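Local coordinates for uncharacterized protein Atu2452 (Agrobacterium tumefaciens, PDB 2R8B) that is of unknown function but has an alpha/beta-hydrolase fold of the dienelactone hydrolase family and is probably a serine hydrolase, at residues 92-97 with 104-109; 113-118 with 151-156. One frame throughout, in Å; residues are numbered along the deposited sequence.

Contact 1 of 2, residues 92-97 with 104-109; sequences LSPVGD and ARFFRR. With SO4 (sulfate ion), chain C.
Gly96 and Phe106 form the heart of a loop-on-loop packing contact, where the chain leaving strand 90-94 of the central sheet meets the turn after the short strand 103-105. Gly96 CA lies over one face of the Phe106 ring, 3.8 Å from the ring centroid and offset toward the CD2-CE2 rim, in a CH-pi contact. The CA of Gly96 also makes a CA-H...O contact with Arg105 O at 3.4 Å, so it faces a ring and a carbonyl at once. With CG anti to its carbonyl carbon (chi1 -74°), Phe106 brings its ring back under this loop, although its CB sets out the other way. Pro94 O approaches the ring edge at CZ, 3.6 Å away. A small apolar patch, Val95 CG2 against Ala104 CB at 4.1 Å, extends the packing. Farther along, Arg105 turns to a sulfate, probably from the crystallisation liquor: NH1 bonds O3 at 2.7 Å and NH2 bonds O2, while NE holds Phe107 O. Phe106 N bonds Asn150 OD1 and its ring touches the probable nucleophile elbow, placing both loops beside the likely active site of an alpha/beta hydrolase. Phe106 also packs on strand 64-68 and helices 117-138 and 150-161.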
loop_
_atom_site.group_PDB
_atom_site.type_symbol
_atom_site.label_atom_id
_atom_site.label_comp_id
_atom_site.label_asym_id
_atom_site.label_seq_id
_atom_site.Cartn_x
_atom_site.Cartn_y
_atom_site.Cartn_z
ATOM N N LEU A 92 6.881 5.762 -7.936
ATOM C CA LEU A 92 5.628 6.238 -8.385
ATOM C C LEU A 92 4.746 6.636 -7.194
ATOM O O LEU A 92 4.503 5.848 -6.296
ATOM C CB LEU A 92 5.064 5.101 -9.205
ATOM C CG LEU A 92 3.873 5.456 -10.032
ATOM C CD1 LEU A 92 3.893 4.553 -11.216
ATOM C CD2 LEU A 92 2.702 5.148 -9.079
ATOM N N SER A 93 4.291 7.876 -7.149
ATOM C CA SER A 93 3.572 8.317 -5.954
ATOM C C SER A 93 2.393 9.241 -6.283
ATOM O O SER A 93 2.576 10.432 -6.549
ATOM C CB SER A 93 4.543 8.951 -4.957
ATOM O OG SER A 93 3.882 9.877 -4.131
ATOM N N PRO A 94 1.178 8.671 -6.279
ATOM C CA PRO A 94 -0.032 9.371 -6.662
ATOM C C PRO A 94 -0.687 10.062 -5.489
ATOM O O PRO A 94 -0.549 9.602 -4.322
ATOM C CB PRO A 94 -0.946 8.242 -7.139
ATOM C CG PRO A 94 -0.392 6.981 -6.496
ATOM C CD PRO A 94 0.907 7.278 -5.874
ATOM N N VAL A 95 -1.402 11.143 -5.794
ATOM C CA VAL A 95 -2.347 11.747 -4.843
ATOM C C VAL A 95 -3.692 11.064 -5.066
ATOM O O VAL A 95 -4.081 10.862 -6.215
ATOM C CB VAL A 95 -2.486 13.286 -5.051
ATOM C CG1 VAL A 95 -2.964 13.610 -6.490
ATOM C CG2 VAL A 95 -3.371 13.931 -3.959
ATOM N N GLY A 96 -4.380 10.688 -3.993
ATOM C CA GLY A 96 -5.705 10.077 -4.114
ATOM C C GLY A 96 -6.760 10.934 -4.808
ATOM O O GLY A 96 -6.639 12.152 -4.901
ATOM N N ASP A 97 -7.807 10.289 -5.290
ATOM C CA ASP A 97 -8.766 10.950 -6.156
ATOM C C ASP A 97 -10.063 11.300 -5.470
ATOM O O ASP A 97 -11.006 11.729 -6.126
ATOM C CB ASP A 97 -9.057 10.081 -7.373
ATOM C CG ASP A 97 -9.534 8.688 -7.006
ATOM O OD1 ASP A 97 -9.836 7.910 -7.939
ATOM O OD2 ASP A 97 -9.596 8.356 -5.798
ATOM N N ALA A 104 -7.347 14.688 0.946
ATOM C CA ALA A 104 -7.380 13.707 -0.129
ATOM C C ALA A 104 -7.230 12.259 0.381
ATOM O O ALA A 104 -6.460 11.997 1.326
ATOM C CB ALA A 104 -6.328 14.032 -1.144
ATOM N N ARG A 105 -7.981 11.333 -0.223
ATOM C CA ARG A 105 -7.879 9.892 0.091
ATOM C C ARG A 105 -8.099 9.077 -1.148
ATOM O O ARG A 105 -8.462 9.634 -2.190
ATOM C CB ARG A 105 -8.837 9.432 1.206
ATOM C CG ARG A 105 -10.132 10.224 1.349
ATOM C CD ARG A 105 -10.896 9.926 2.624
ATOM N NE ARG A 105 -11.285 8.526 2.643
ATOM C CZ ARG A 105 -10.868 7.633 3.546
ATOM N NH1 ARG A 105 -11.265 6.360 3.452
ATOM N NH2 ARG A 105 -10.073 8.006 4.557
ATOM N N PHE A 106 -7.873 7.769 -1.028
ATOM C CA PHE A 106 -7.982 6.868 -2.157
ATOM C C PHE A 106 -9.335 6.183 -2.412
ATOM O O PHE A 106 -9.453 5.443 -3.406
ATOM C CB PHE A 106 -6.902 5.807 -2.079
ATOM C CG PHE A 106 -5.559 6.319 -2.416
ATOM C CD1 PHE A 106 -4.661 6.662 -1.406
ATOM C CD2 PHE A 106 -5.189 6.509 -3.752
ATOM C CE1 PHE A 106 -3.381 7.184 -1.713
ATOM C CE2 PHE A 106 -3.937 7.022 -4.076
ATOM C CZ PHE A 106 -3.029 7.356 -3.043
ATOM N N PHE A 107 -10.329 6.387 -1.535
ATOM C CA PHE A 107 -11.693 5.816 -1.703
ATOM C C PHE A 107 -12.586 6.348 -0.628
ATOM O O PHE A 107 -12.115 6.803 0.402
ATOM C CB PHE A 107 -11.724 4.288 -1.677
ATOM C CG PHE A 107 -11.282 3.696 -0.370
ATOM C CD1 PHE A 107 -9.927 3.556 -0.081
ATOM C CD2 PHE A 107 -12.214 3.285 0.562
ATOM C CE1 PHE A 107 -9.487 3.024 1.107
ATOM C CE2 PHE A 107 -11.804 2.767 1.762
ATOM C CZ PHE A 107 -10.403 2.631 2.030
ATOM N N ARG A 108 -13.887 6.242 -0.815
ATOM C CA ARG A 108 -14.815 6.955 0.048
ATOM C C ARG A 108 -15.290 6.194 1.272
ATOM O O ARG A 108 -15.686 5.042 1.187
ATOM C CB ARG A 108 -16.025 7.450 -0.739
ATOM C CG ARG A 108 -16.897 8.417 0.042
ATOM C CD ARG A 108 -18.144 8.850 -0.720
ATOM N NE ARG A 108 -19.203 7.855 -0.668
ATOM C CZ ARG A 108 -20.249 7.931 0.139
ATOM N NH1 ARG A 108 -21.168 6.984 0.126
ATOM N NH2 ARG A 108 -20.371 8.955 0.960
ATOM N N ARG A 109 -15.291 6.878 2.406
ATOM C CA ARG A 109 -16.037 6.421 3.582
ATOM C C ARG A 109 -17.306 7.240 3.635
ATOM O O ARG A 109 -17.318 8.430 3.300
ATOM C CB ARG A 109 -15.345 6.687 4.914
ATOM C CG ARG A 109 -13.937 7.059 4.895
ATOM C CD ARG A 109 -13.696 8.120 5.951
ATOM N NE ARG A 109 -12.659 7.682 6.879
ATOM C CZ ARG A 109 -11.768 8.467 7.477
ATOM N NH1 ARG A 109 -11.744 9.785 7.248
ATOM N NH2 ARG A 109 -10.887 7.889 8.310
HETATM S S SO4 C . -9.465 4.527 5.727
HETATM O O1 SO4 C . -8.883 3.613 4.751
HETATM O O2 SO4 C . -8.908 5.854 5.494
HETATM O O3 SO4 C . -10.901 4.605 5.470
HETATM O O4 SO4 C . -9.177 4.137 7.125
#

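Contact 2 of 2, residues 113-118 with 151-156. With SO4 (sulfate ion), chain C.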
loop_
_atom_site.group_PDB
_atom_site.type_symbol
_atom_site.label_atom_id
_atom_site.label_comp_id
_atom_site.label_asym_id
_atom_site.label_seq_id
_atom_site.Cartn_x
_atom_site.Cartn_y
_atom_site.Cartn_z
ATOM N N GLY A 113 -17.681 7.440 8.904
ATOM C CA GLY A 113 -16.502 6.613 8.690
ATOM C C GLY A 113 -16.511 5.227 8.103
ATOM O O GLY A 113 -15.445 4.596 8.034
ATOM N N VAL A 114 -17.664 4.728 7.663
ATOM C CA VAL A 114 -17.702 3.319 7.163
ATOM C C VAL A 114 -17.366 3.254 5.674
ATOM O O VAL A 114 -17.913 4.058 4.892
ATOM C CB VAL A 114 -19.015 2.502 7.632
ATOM C CG1 VAL A 114 -20.069 3.418 8.165
ATOM C CG2 VAL A 114 -19.566 1.530 6.563
ATOM N N TYR A 115 -16.479 2.339 5.288
ATOM C CA TYR A 115 -16.052 2.270 3.884
ATOM C C TYR A 115 -17.169 2.050 2.868
ATOM O O TYR A 115 -18.003 1.134 3.016
ATOM C CB TYR A 115 -15.112 1.125 3.622
ATOM C CG TYR A 115 -13.805 1.085 4.360
ATOM C CD1 TYR A 115 -13.417 2.124 5.228
ATOM C CD2 TYR A 115 -12.926 0.010 4.156
ATOM C CE1 TYR A 115 -12.241 2.065 5.894
ATOM C CE2 TYR A 115 -11.734 -0.047 4.794
ATOM C CZ TYR A 115 -11.403 0.975 5.671
ATOM O OH TYR A 115 -10.204 0.917 6.330
ATOM N N ASP A 116 -17.124 2.855 1.803
ATOM C CA ASP A 116 -17.961 2.671 0.626
ATOM C C ASP A 116 -17.360 1.532 -0.227
ATOM O O ASP A 116 -16.272 1.680 -0.830
ATOM C CB ASP A 116 -18.046 4.006 -0.131
ATOM C CG ASP A 116 -18.762 3.898 -1.484
ATOM O OD1 ASP A 116 -18.659 2.847 -2.150
ATOM O OD2 ASP A 116 -19.419 4.879 -1.901
HETATM N N MSE A 117 -18.061 0.395 -0.265
HETATM C CA MSE A 117 -17.566 -0.794 -0.959
HETATM C C MSE A 117 -17.578 -0.719 -2.502
HETATM O O MSE A 117 -16.699 -1.328 -3.139
HETATM C CB MSE A 117 -18.275 -2.057 -0.467
HETATM C CG MSE A 117 -17.988 -2.423 0.993
HETATM SE SE MSE A 117 -16.076 -2.803 1.481
HETATM C CE MSE A 117 -15.602 -1.086 2.220
ATOM N N VAL A 118 -18.553 -0.016 -3.097
ATOM C CA VAL A 118 -18.527 0.248 -4.547
ATOM C C VAL A 118 -17.359 1.160 -4.905
ATOM O O VAL A 118 -16.648 0.898 -5.885
ATOM C CB VAL A 118 -19.883 0.774 -5.210
ATOM C CG1 VAL A 118 -21.047 -0.097 -4.833
ATOM C CG2 VAL A 118 -20.180 2.263 -4.925
ATOM N N GLY A 151 -3.869 4.537 2.673
ATOM C CA GLY A 151 -3.081 4.038 1.583
ATOM C C GLY A 151 -2.725 2.565 1.762
ATOM O O GLY A 151 -2.655 1.839 0.757
ATOM N N ALA A 152 -2.472 2.100 2.996
ATOM C CA ALA A 152 -2.239 0.669 3.175
ATOM C C ALA A 152 -3.539 -0.083 2.886
ATOM O O ALA A 152 -3.542 -1.283 2.534
ATOM C CB ALA A 152 -1.776 0.377 4.546
ATOM N N ASN A 153 -4.655 0.629 3.022
ATOM C CA ASN A 153 -5.966 -0.000 2.894
ATOM C C ASN A 153 -6.315 -0.287 1.450
ATOM O O ASN A 153 -6.814 -1.381 1.140
ATOM C CB ASN A 153 -7.037 0.821 3.620
ATOM C CG ASN A 153 -6.768 0.899 5.124
ATOM O OD1 ASN A 153 -6.047 0.067 5.678
ATOM N ND2 ASN A 153 -7.297 1.902 5.774
ATOM N N ILE A 154 -6.011 0.658 0.555
ATOM C CA ILE A 154 -6.250 0.444 -0.876
ATOM C C ILE A 154 -5.235 -0.603 -1.375
ATOM O O ILE A 154 -5.514 -1.463 -2.237
ATOM C CB ILE A 154 -6.298 1.819 -1.651
ATOM C CG1 ILE A 154 -7.068 1.764 -2.983
ATOM C CG2 ILE A 154 -4.973 2.515 -1.762
ATOM C CD1 ILE A 154 -6.521 0.943 -4.034
ATOM N N LEU A 155 -4.075 -0.597 -0.745
ATOM C CA LEU A 155 -3.027 -1.495 -1.171
ATOM C C LEU A 155 -3.367 -2.902 -0.699
ATOM O O LEU A 155 -3.245 -3.868 -1.458
ATOM C CB LEU A 155 -1.680 -0.996 -0.656
ATOM C CG LEU A 155 -0.436 -1.845 -0.863
ATOM C CD1 LEU A 155 -0.205 -2.191 -2.363
ATOM C CD2 LEU A 155 0.811 -1.167 -0.215
ATOM N N ALA A 156 -3.817 -3.026 0.552
ATOM C CA ALA A 156 -4.270 -4.300 1.043
ATOM C C ALA A 156 -5.350 -4.875 0.133
ATOM O O ALA A 156 -5.239 -6.030 -0.278
ATOM C CB ALA A 156 -4.743 -4.166 2.367
HETATM S S SO4 C . -9.465 4.527 5.727
HETATM O O1 SO4 C . -8.883 3.613 4.751
HETATM O O2 SO4 C . -8.908 5.854 5.494
HETATM O O3 SO4 C . -10.901 4.605 5.470
HETATM O O4 SO4 C . -9.177 4.137 7.125
#
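Tyr115 and Asn153 meet through their polar ends, the hydroxyl coming within 3.1 Å of Asn153 ND2 at an angle too poor for a hydrogen bond. The two side chains cross at about a right angle, with ring and amide planes 40° apart. What they share is the sulfate. Asn153 ND2 gives it an almost straight hydrogen bond, 2.5 Å to O1 with 171° at the hydrogen, and Tyr115 CE1 lies beside O3 of the same ion. Arg105 and Asn150 also donate to the sulfate, which is thus gripped by an arginine and two amides.

In the next shell, the loop at Leu175 fixes both side chains: its carbonyl O is hydrogen-bonded to Tyr115 OH, and its N to Asn153 OD1. The amide is therefore bonded at both ends, which is consistent with the modelled orientation, ND2 toward the anion. Phe107 meets the Tyr115 ring edge to face. Just past the tyrosine, Asp116 is the N-cap of helix 117-138; its OD1 accepts from Asp119 N, and its OD2 forms a salt bridge with Arg108 NE. On the other side, Asn153 lies in the first turn of helix 150-161, whose Leu155 N bonds to Gly151 O.

Gly151 belongs to a GxSxG pattern with Gly147 and Ser149, consistent with the nucleophile elbow of an alpha/beta hydrolase. Asn153 lies near a probable Ser149-His230-Asp199 triad, which would place this polar sulfate site beside the likely active site.

Overall arrangement
Following the chain from the N terminus, contact 1 comes first and closes a short loop: the chain leaves strand 90-94, runs through the hairpin of strands 98-100 and 103-105, and returns beside its start. Contact 2 opens only afterwards and spans much more, bringing the entrance of helix 117-138 to helix 150-161 across that helix and strand 143-148. The two loops are thus in series, neither enclosing nor crossing the other. They nevertheless touch in space, for instance where Arg109 CB packs on Val114 O, and share the sulfate. Together they join the central sheet at strand 90-94, the hairpin and the starts of helices 117-138 and 150-161, the latter following the probable nucleophile elbow.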